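Local coordinates for minor pilin subunit PapF (Escherichia coli, PDB 2W07), which serves as a minor subunit of pili, the surface filaments that enable the bacterium to colonize the epithelium of specific host organs, at residues I23-G28 with F118-V123; I30-V35 with T76-F81. The protein carries 1 engineered substitution. All blocks are in the same frame, centred on the assembly; numbering follows the deposited sequence.

Interaction 1: I23-G28 with F118-V123; sequences IVVDFG and FTFTSV
V25 and F27 cross the interior of the incomplete immunoglobulin-like sandwich of a pilin subunit to meet F120 and S122. Segment 23-28 carries the short strand 24-26. Segment 118-123 is part of strand 116-126, the middle strand of the five-stranded sheet. The backbones do not pair; V25 and S122 have their CA atoms 7.8 Å apart, and the contact is made by side chains. V25 and F120 approach from opposite directions. In V25, CG2 lies beside the backbone N and anti to the carbonyl carbon, which brings it to the F120 ring, 3.9 Å from CZ. The methyl meets this ring obliquely. Two residues further along the chain, F27 lays the far end of its ring against S122. CZ of F27 is 3.9 Å from CB of S122, and CE2 of F27 is 3.8 Å from the backbone O of S122. That oxygen also sits obliquely to the ring. V25 CG1 completes the packing, 4.3 Å from S122 CB. All four residues are buried. I83 touches both F27 and S122, and the F27 ring meets that of F137. V24, V25 and D26 form an antiparallel ladder with a strand of another protein, whose apolar side chains pack on V25, F27 and S122. This is consistent with donor-strand complementation, in which a partner's strand completes the pilin fold.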
loop_
_atom_site.group_PDB
_atom_site.type_symbol
_atom_site.label_atom_id
_atom_site.label_comp_id
_atom_site.label_asym_id
_atom_site.label_seq_id
_atom_site.Cartn_x
_atom_site.Cartn_y
_atom_site.Cartn_z
ATOM N N ILE B 23 9.021 4.710 -14.117
ATOM C CA ILE B 23 9.378 5.948 -13.438
ATOM C C ILE B 23 10.880 6.043 -13.240
ATOM O O ILE B 23 11.485 5.220 -12.550
ATOM C CB ILE B 23 8.694 6.052 -12.060
ATOM C CG1 ILE B 23 7.177 6.067 -12.238
ATOM C CG2 ILE B 23 9.163 7.309 -11.329
ATOM C CD1 ILE B 23 6.415 6.087 -10.934
ATOM N N VAL B 24 11.476 7.058 -13.852
ATOM C CA VAL B 24 12.910 7.280 -13.747
ATOM C C VAL B 24 13.221 8.765 -13.592
ATOM O O VAL B 24 12.770 9.593 -14.381
ATOM C CB VAL B 24 13.649 6.737 -14.989
ATOM C CG1 VAL B 24 13.354 5.257 -15.157
ATOM C CG2 VAL B 24 13.224 7.503 -16.235
ATOM N N VAL B 25 13.979 9.097 -12.554
ATOM C CA VAL B 25 14.375 10.475 -12.307
ATOM C C VAL B 25 15.758 10.637 -12.933
ATOM O O VAL B 25 16.742 10.105 -12.417
ATOM C CB VAL B 25 14.470 10.769 -10.800
ATOM C CG1 VAL B 25 14.700 12.253 -10.577
ATOM C CG2 VAL B 25 13.207 10.302 -10.096
ATOM N N ASP B 26 15.825 11.358 -14.048
ATOM C CA ASP B 26 17.085 11.575 -14.752
ATOM C C ASP B 26 17.738 12.884 -14.331
ATOM O O ASP B 26 17.090 13.929 -14.287
ATOM C CB ASP B 26 16.848 11.572 -16.262
ATOM N N PHE B 27 19.027 12.821 -14.019
ATOM C CA PHE B 27 19.764 14.004 -13.600
ATOM C C PHE B 27 20.622 14.531 -14.742
ATOM O O PHE B 27 21.442 15.427 -14.558
ATOM C CB PHE B 27 20.641 13.676 -12.388
ATOM C CG PHE B 27 19.869 13.157 -11.212
ATOM C CD1 PHE B 27 19.411 11.843 -11.191
ATOM C CD2 PHE B 27 19.558 13.991 -10.147
ATOM C CE1 PHE B 27 18.650 11.372 -10.125
ATOM C CE2 PHE B 27 18.798 13.528 -9.078
ATOM C CZ PHE B 27 18.343 12.216 -9.068
ATOM N N GLY B 28 20.420 13.968 -15.927
ATOM C CA GLY B 28 21.185 14.395 -17.081
ATOM C C GLY B 28 22.666 14.124 -16.911
ATOM O O GLY B 28 23.062 13.263 -16.124
ATOM N N PHE B 118 1.383 12.566 -6.844
ATOM C CA PHE B 118 2.400 12.524 -5.806
ATOM C C PHE B 118 3.663 13.132 -6.403
ATOM O O PHE B 118 4.172 12.664 -7.426
ATOM C CB PHE B 118 2.678 11.087 -5.359
ATOM C CG PHE B 118 3.693 10.983 -4.252
ATOM C CD1 PHE B 118 3.430 11.520 -2.994
ATOM C CD2 PHE B 118 4.918 10.356 -4.467
ATOM C CE1 PHE B 118 4.368 11.433 -1.964
ATOM C CE2 PHE B 118 5.868 10.262 -3.441
ATOM C CZ PHE B 118 5.591 10.804 -2.188
ATOM N N THR B 119 4.152 14.184 -5.761
ATOM C CA THR B 119 5.342 14.882 -6.217
ATOM C C THR B 119 6.466 14.719 -5.204
ATOM O O THR B 119 6.247 14.844 -4.001
ATOM C CB THR B 119 5.052 16.396 -6.397
ATOM O OG1 THR B 119 4.054 16.575 -7.409
ATOM C CG2 THR B 119 6.315 17.144 -6.794
ATOM N N PHE B 120 7.665 14.421 -5.690
ATOM C CA PHE B 120 8.817 14.284 -4.809
ATOM C C PHE B 120 10.041 14.858 -5.494
ATOM O O PHE B 120 10.176 14.788 -6.715
ATOM C CB PHE B 120 9.043 12.816 -4.411
ATOM C CG PHE B 120 9.474 11.923 -5.540
ATOM C CD1 PHE B 120 10.802 11.520 -5.655
ATOM C CD2 PHE B 120 8.549 11.452 -6.468
ATOM C CE1 PHE B 120 11.205 10.656 -6.675
ATOM C CE2 PHE B 120 8.938 10.589 -7.493
ATOM C CZ PHE B 120 10.271 10.189 -7.595
ATOM N N THR B 121 10.921 15.453 -4.698
ATOM C CA THR B 121 12.129 16.057 -5.228
ATOM C C THR B 121 13.382 15.285 -4.829
ATOM O O THR B 121 13.558 14.906 -3.668
ATOM C CB THR B 121 12.250 17.511 -4.758
ATOM O OG1 THR B 121 11.171 18.269 -5.315
ATOM C CG2 THR B 121 13.572 18.112 -5.204
ATOM N N SER B 122 14.243 15.053 -5.813
ATOM C CA SER B 122 15.486 14.333 -5.597
ATOM C C SER B 122 16.650 15.254 -5.922
ATOM O O SER B 122 16.659 15.915 -6.959
ATOM C CB SER B 122 15.542 13.093 -6.494
ATOM O OG SER B 122 14.415 12.257 -6.283
ATOM N N VAL B 123 17.632 15.300 -5.033
ATOM C CA VAL B 123 18.795 16.146 -5.245
ATOM C C VAL B 123 20.084 15.434 -4.839
ATOM O O VAL B 123 20.179 14.872 -3.747
ATOM C CB VAL B 123 18.658 17.475 -4.460
ATOM C CG1 VAL B 123 18.260 17.192 -3.030
ATOM C CG2 VAL B 123 19.968 18.255 -4.511
#

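Interaction 2: I30-V35 with T76-F81; sequences INPEHV and TNITHF
P32 lies over a face of the F81 ring, at the joint between two loops of the pilin fold. One of these loops forms an ST turn at T76 and a type II beta turn from I78 to F81. F81 has CG anti to the backbone N (chi1 -179°), which sends its ring out toward segment 30-35. P32 CB is offset toward the rim of that ring, 4.1 Å from CE1. The H34 side chain crosses that of F81 at about a right angle. The two rings meet rim to rim, with planes at 49°. H34 comes too near the F81 rim in the model, so their exact fit is doubtful. The backbone O of P32 sits over one face of the H34 ring, so the proline touches both aromatic groups. P32 CG also packs on I78 CD1 at 4.2 Å. P124 of strand 116-126 touches both H34 and F81, and F137 meets the F81 ring. Loop 76-81 is held by its own bonds. F81 N donates to I78 O, closing the beta turn. T76 OG1 accepts from I78 N at 3.1 Å and donates to F81 O at 2.7 Å, reaching that oxygen from above the carbonyl plane, 51° out of it.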
loop_
_atom_site.group_PDB
_atom_site.type_symbol
_atom_site.label_atom_id
_atom_site.label_comp_id
_atom_site.label_asym_id
_atom_site.label_seq_id
_atom_site.Cartn_x
_atom_site.Cartn_y
_atom_site.Cartn_z
ATOM N N ILE B 30 25.805 15.295 -15.394
ATOM C CA ILE B 30 26.381 16.179 -14.391
ATOM C C ILE B 30 27.556 15.505 -13.699
ATOM O O ILE B 30 27.585 14.285 -13.559
ATOM C CB ILE B 30 25.339 16.560 -13.321
ATOM C CG1 ILE B 30 24.933 15.315 -12.527
ATOM C CG2 ILE B 30 24.122 17.198 -13.987
ATOM C CD1 ILE B 30 24.029 15.602 -11.353
ATOM N N ASN B 31 28.528 16.306 -13.271
ATOM C CA ASN B 31 29.696 15.776 -12.581
ATOM C C ASN B 31 29.316 15.577 -11.121
ATOM O O ASN B 31 28.835 16.505 -10.472
ATOM C CB ASN B 31 30.868 16.757 -12.674
ATOM C CG ASN B 31 32.167 16.165 -12.148
ATOM O OD1 ASN B 31 32.217 15.633 -11.039
ATOM N ND2 ASN B 31 33.225 16.261 -12.947
ATOM N N PRO B 32 29.519 14.361 -10.586
ATOM C CA PRO B 32 29.189 14.060 -9.189
ATOM C C PRO B 32 29.767 15.059 -8.179
ATOM O O PRO B 32 29.577 14.909 -6.971
ATOM C CB PRO B 32 29.744 12.651 -9.009
ATOM C CG PRO B 32 29.511 12.045 -10.361
ATOM C CD PRO B 32 29.978 13.147 -11.286
ATOM N N GLU B 33 30.472 16.072 -8.678
ATOM C CA GLU B 33 31.056 17.111 -7.831
ATOM C C GLU B 33 30.136 18.330 -7.797
ATOM O O GLU B 33 30.209 19.203 -8.663
ATOM C CB GLU B 33 32.432 17.516 -8.359
ATOM C CG GLU B 33 33.553 16.598 -7.914
ATOM C CD GLU B 33 33.759 16.635 -6.413
ATOM O OE1 GLU B 33 32.856 16.179 -5.679
ATOM O OE2 GLU B 33 34.818 17.128 -5.965
ATOM N N HIS B 34 29.280 18.385 -6.781
ATOM C CA HIS B 34 28.320 19.473 -6.634
ATOM C C HIS B 34 28.206 19.972 -5.195
ATOM O O HIS B 34 28.888 19.480 -4.298
ATOM C CB HIS B 34 26.958 18.991 -7.106
ATOM C CG HIS B 34 26.573 17.673 -6.522
ATOM N ND1 HIS B 34 26.495 17.460 -5.163
ATOM C CD2 HIS B 34 26.296 16.484 -7.107
ATOM C CE1 HIS B 34 26.188 16.197 -4.935
ATOM N NE2 HIS B 34 26.062 15.583 -6.098
ATOM N N VAL B 35 27.314 20.940 -4.990
ATOM C CA VAL B 35 27.097 21.552 -3.683
ATOM C C VAL B 35 26.101 20.824 -2.788
ATOM O O VAL B 35 25.927 21.189 -1.626
ATOM C CB VAL B 35 26.618 23.008 -3.841
ATOM C CG1 VAL B 35 27.670 23.821 -4.569
ATOM C CG2 VAL B 35 25.307 23.041 -4.611
ATOM N N THR B 76 24.241 5.334 -3.725
ATOM C CA THR B 76 24.290 5.087 -5.161
ATOM C C THR B 76 25.413 4.089 -5.410
ATOM O O THR B 76 25.898 3.460 -4.473
ATOM C CB THR B 76 24.591 6.374 -5.940
ATOM O OG1 THR B 76 25.934 6.793 -5.665
ATOM C CG2 THR B 76 23.618 7.477 -5.541
ATOM N N ASN B 77 25.821 3.942 -6.668
ATOM C CA ASN B 77 26.903 3.022 -7.001
ATOM C C ASN B 77 28.226 3.777 -6.964
ATOM O O ASN B 77 29.188 3.421 -7.646
ATOM C CB ASN B 77 26.673 2.392 -8.381
ATOM C CG ASN B 77 26.644 3.414 -9.502
ATOM O OD1 ASN B 77 25.921 4.408 -9.437
ATOM N ND2 ASN B 77 27.426 3.166 -10.547
ATOM N N ILE B 78 28.252 4.834 -6.158
ATOM C CA ILE B 78 29.436 5.666 -5.977
ATOM C C ILE B 78 29.585 5.942 -4.487
ATOM O O ILE B 78 28.679 6.485 -3.858
ATOM C CB ILE B 78 29.311 7.014 -6.715
ATOM C CG1 ILE B 78 29.244 6.781 -8.223
ATOM C CG2 ILE B 78 30.497 7.904 -6.375
ATOM C CD1 ILE B 78 29.272 8.059 -9.050
ATOM N N THR B 79 30.723 5.555 -3.922
ATOM C CA THR B 79 30.965 5.761 -2.500
ATOM C C THR B 79 30.903 7.256 -2.180
ATOM O O THR B 79 31.359 8.083 -2.971
ATOM C CB THR B 79 32.352 5.227 -2.090
ATOM O OG1 THR B 79 32.658 4.049 -2.851
ATOM C CG2 THR B 79 32.369 4.879 -0.597
ATOM N N HIS B 80 30.333 7.590 -1.026
ATOM C CA HIS B 80 30.209 8.979 -0.581
ATOM C C HIS B 80 29.287 9.843 -1.439
ATOM O O HIS B 80 29.248 11.066 -1.286
ATOM C CB HIS B 80 31.590 9.640 -0.495
ATOM C CG HIS B 80 32.458 9.080 0.588
ATOM N ND1 HIS B 80 32.076 9.063 1.913
ATOM C CD2 HIS B 80 33.682 8.505 0.541
ATOM C CE1 HIS B 80 33.028 8.499 2.636
ATOM N NE2 HIS B 80 34.013 8.151 1.828
ATOM N N PHE B 81 28.543 9.214 -2.341
ATOM C CA PHE B 81 27.626 9.948 -3.201
ATOM C C PHE B 81 26.225 9.343 -3.130
ATOM O O PHE B 81 26.049 8.136 -3.306
ATOM C CB PHE B 81 28.119 9.917 -4.642
ATOM C CG PHE B 81 27.236 10.669 -5.591
ATOM C CD1 PHE B 81 27.299 12.052 -5.666
ATOM C CD2 PHE B 81 26.313 9.995 -6.380
ATOM C CE1 PHE B 81 26.451 12.754 -6.514
ATOM C CE2 PHE B 81 25.463 10.689 -7.228
ATOM C CZ PHE B 81 25.533 12.070 -7.293
#

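Interactions 1 and 2 have centres 16 Å apart. Along the chain the order is 23-28, 30-35, 76-81, 118-123, so both segments of interaction 2 fall between the two of interaction 1. One residue separates 23-28 from 30-35. Interaction 1 lies near the centre of the chain, within the sandwich, whereas interaction 2 joins loops about 15 Å from that centre. The five-stranded sheet links them: 76-81 leads into strand 81-87, which pairs with strand 116-126. F137 meets both F27 and F81. The chain runs from the interface with the partner protein at interaction 1 into the loop packing of interaction 2 at one end of the fold.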